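Centrosome-associated zinc finger protein Cp190 (Drosophila melanogaster, PDB 6ER1) organises chromatin domains and boundaries when recruited by insulator DNA-binding proteins, and homodimerizes through its N-terminal BTB domain. Local coordinates at residues C35-Q40 / D73-P78. Numbering follows the deposited sequence.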
ATOM      1  N   CYS A  35       1.860  -7.754  -6.239  1.00 22.42           N
ATOM      2  CA  CYS A  35       1.801  -8.669  -5.097  1.00 20.59           C
ATOM      3  C   CYS A  35       3.192  -9.252  -4.836  1.00 21.63           C
ATOM      4  O   CYS A  35       3.979  -9.474  -5.769  1.00 25.63           O
ATOM      5  CB  CYS A  35       0.751  -9.738  -5.284  1.00 21.23           C
ATOM      6  SG  CYS A  35      -0.946  -9.115  -5.208  1.00 25.34           S
ATOM      7  N   ASP A  36       3.516  -9.432  -3.566  1.00 19.88           N
ATOM      8  CA  ASP A  36       4.856  -9.859  -3.182  1.00 20.77           C
ATOM      9  C   ASP A  36       4.870 -10.938  -2.149  1.00 20.23           C
ATOM     10  O   ASP A  36       5.932 -11.288  -1.635  1.00 23.11           O
ATOM     11  CB  ASP A  36       5.685  -8.653  -2.718  1.00 21.63           C
ATOM     12  CG  ASP A  36       5.035  -7.894  -1.602  1.00 22.48           C
ATOM     13  OD1 ASP A  36       4.034  -8.347  -1.021  1.00 22.09           O
ATOM     14  OD2 ASP A  36       5.524  -6.806  -1.289  1.00 27.30           O
ATOM     15  N   LEU A  37       3.703 -11.536  -1.921  1.00 19.21           N
ATOM     16  CA  LEU A  37       3.556 -12.629  -0.966  1.00 17.97           C
ATOM     17  C   LEU A  37       2.448 -13.550  -1.474  1.00 18.54           C
ATOM     18  O   LEU A  37       1.324 -13.085  -1.743  1.00 19.72           O
ATOM     19  CB  LEU A  37       3.219 -12.099   0.407  1.00 20.49           C
ATOM     20  CG  LEU A  37       2.949 -13.112   1.514  1.00 20.42           C
ATOM     21  CD1 LEU A  37       4.058 -14.130   1.699  1.00 22.90           C
ATOM     22  CD2 LEU A  37       2.668 -12.392   2.819  1.00 22.41           C
ATOM     23  N   THR A  38       2.750 -14.850  -1.618  1.00 17.72           N
ATOM     24  CA  THR A  38       1.805 -15.834  -2.078  1.00 17.26           C
ATOM     25  C   THR A  38       1.525 -16.770  -0.923  1.00 16.16           C
ATOM     26  O   THR A  38       2.457 -17.402  -0.395  1.00 19.78           O
ATOM     27  CB  THR A  38       2.337 -16.599  -3.297  1.00 19.49           C
ATOM     28  OG1 THR A  38       2.598 -15.670  -4.364  1.00 22.91           O
ATOM     29  CG2 THR A  38       1.359 -17.659  -3.796  1.00 20.51           C
ATOM     30  N   LEU A  39       0.248 -16.841  -0.526  1.00 16.52           N
ATOM     31  CA  LEU A  39      -0.197 -17.726   0.549  1.00 16.81           C
ATOM     32  C   LEU A  39      -0.733 -18.998  -0.063  1.00 17.50           C
ATOM     33  O   LEU A  39      -1.546 -18.950  -0.986  1.00 20.36           O
ATOM     34  CB  LEU A  39      -1.312 -17.079   1.358  1.00 15.39           C
ATOM     35  CG  LEU A  39      -1.057 -15.636   1.788  1.00 15.49           C
ATOM     36  CD1 LEU A  39      -2.248 -15.086   2.510  1.00 16.46           C
ATOM     37  CD2 LEU A  39       0.181 -15.529   2.650  1.00 16.62           C
ATOM     38  N   GLN A  40      -0.285 -20.142   0.431  1.00 17.46           N
ATOM     39  CA  GLN A  40      -0.727 -21.433  -0.084  1.00 17.56           C
ATOM     40  C   GLN A  40      -1.476 -22.249   0.958  1.00 16.97           C
ATOM     41  O   GLN A  40      -0.941 -22.469   2.067  1.00 19.03           O
ATOM     42  CB  GLN A  40       0.450 -22.210  -0.667  1.00 19.93           C
ATOM     43  CG  GLN A  40      -0.003 -23.514  -1.333  1.00 22.11           C
ATOM     44  CD  GLN A  40       1.045 -24.107  -2.221  1.00 26.37           C
ATOM     45  OE1 GLN A  40       1.640 -23.415  -3.038  1.00 26.60           O
ATOM     46  NE2 GLN A  40       1.275 -25.407  -2.075  1.00 28.90           N
ATOM     47  N   ASP A  73       8.130 -20.411  -4.086  1.00 31.04           N
ATOM     48  CA  ASP A  73       7.795 -19.013  -3.888  1.00 30.15           C
ATOM     49  C   ASP A  73       6.453 -18.758  -3.174  1.00 28.25           C
ATOM     50  O   ASP A  73       5.922 -17.652  -3.251  1.00 29.81           O
ATOM     51  CB  ASP A  73       7.843 -18.287  -5.240  1.00 34.76           C
ATOM     52  CG  ASP A  73       8.216 -16.842  -5.114  1.00 45.66           C
ATOM     53  OD1 ASP A  73       9.390 -16.558  -4.804  1.00 60.63           O
ATOM     54  OD2 ASP A  73       7.335 -15.989  -5.358  1.00 52.83           O
ATOM     55  N   ALA A  74       5.932 -19.753  -2.457  1.00 24.24           N
ATOM     56  CA  ALA A  74       4.663 -19.607  -1.736  1.00 20.41           C
ATOM     57  C   ALA A  74       4.867 -20.021  -0.301  1.00 20.78           C
ATOM     58  O   ALA A  74       5.527 -21.018  -0.017  1.00 25.18           O
ATOM     59  CB  ALA A  74       3.568 -20.461  -2.353  1.00 22.13           C
ATOM     60  N   LEU A  75       4.254 -19.252   0.589  1.00 19.05           N
ATOM     61  CA  LEU A  75       4.293 -19.519   2.000  1.00 18.60           C
ATOM     62  C   LEU A  75       3.191 -20.530   2.372  1.00 17.19           C
ATOM     63  O   LEU A  75       1.995 -20.300   2.123  1.00 18.74           O
ATOM     64  CB  LEU A  75       4.106 -18.211   2.750  1.00 21.35           C
ATOM     65  CG  LEU A  75       4.220 -18.251   4.265  1.00 22.92           C
ATOM     66  CD1 LEU A  75       5.591 -18.748   4.689  1.00 27.81           C
ATOM     67  CD2 LEU A  75       3.999 -16.843   4.762  1.00 23.97           C
ATOM     68  N   ILE A  76       3.583 -21.618   3.018  1.00 19.44           N
ATOM     69  CA  ILE A  76       2.635 -22.690   3.367  1.00 19.72           C
ATOM     70  C   ILE A  76       1.906 -22.310   4.665  1.00 18.82           C
ATOM     71  O   ILE A  76       2.509 -22.211   5.759  1.00 21.05           O
ATOM     72  CB  ILE A  76       3.350 -24.022   3.565  1.00 21.57           C
ATOM     73  CG1 ILE A  76       4.092 -24.418   2.284  1.00 24.37           C
ATOM     74  CG2 ILE A  76       2.373 -25.079   4.019  1.00 22.17           C
ATOM     75  CD1 ILE A  76       3.227 -24.447   1.035  1.00 25.66           C
ATOM     76  N   MET A  77       0.621 -22.050   4.548  1.00 17.39           N
ATOM     77  CA  MET A  77      -0.163 -21.626   5.695  1.00 17.60           C
ATOM     78  C   MET A  77      -0.311 -22.758   6.718  1.00 17.78           C
ATOM     79  O   MET A  77      -0.454 -23.915   6.338  1.00 19.33           O
ATOM     80  CB  MET A  77      -1.561 -21.200   5.245  1.00 16.50           C
ATOM     81  CG  MET A  77      -1.555 -19.906   4.434  1.00 17.38           C
ATOM     82  SD  MET A  77      -0.905 -18.451   5.270  1.00 18.94           S
ATOM     83  CE  MET A  77       0.829 -18.471   4.881  1.00 21.57           C
ATOM     84  N   PRO A  78      -0.283 -22.435   8.008  1.00 17.49           N
ATOM     85  CA  PRO A  78      -0.539 -23.441   9.023  1.00 17.30           C
ATOM     86  C   PRO A  78      -1.937 -24.059   8.963  1.00 18.88           C
ATOM     87  O   PRO A  78      -2.869 -23.485   8.396  1.00 18.25           O
ATOM     88  CB  PRO A  78      -0.324 -22.702  10.338  1.00 21.66           C
ATOM     89  CG  PRO A  78       0.026 -21.317  10.013  1.00 22.79           C
ATOM     90  CD  PRO A  78      -0.029 -21.098   8.566  1.00 18.86           C
TER
HETATM   91  O   HOH W   1       5.556 -15.561  -1.534  1.00 29.65           O
HETATM   92  O   HOH W   2      -1.459 -24.605   3.887  1.00 21.63           O
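L39 and M77 meet on the inner face of a small sheet, their side chains running across one another: methyl CD2 of L39 rests 3.7 Å from CE of M77. M77 gets there by folding back on itself, chi2 at -60° and chi3 at 90°, which sets CE against CD2 of L39. CD2 of L75 touches CD1 of L37 at 4.1 Å, continuing this apolar layer, and helix 60-67 covers it with F61 and E65. An alanine in place of M77 would probably leave CD2 of L39 without its methyl neighbour and open a gap at this end of the layer.

The opposite face carries Q40 and I76, whose side chains run alongside each other in one direction. With CG anti to the backbone N (chi1 -175°), the glutamine reaches along CD1 of I76, 3.8 Å from NE2, while OE1 passes CB of A74 and is hydrogen-bonded by Q46 of strand 46-49.

Between the faces run three backbone bonds: L75 N to T38 O and Q40 N to L75 O, both 2.8 Å, then M77 N to Q40 O. A water joins Q40 O and M77 O. L75 giving its N-H to T38 and its carbonyl to Q40, the residues flanking L39, is the signature of parallel pairing, here between the central strands 37-40 and 74-76 of the mixed sheet of the BTB/POZ fold.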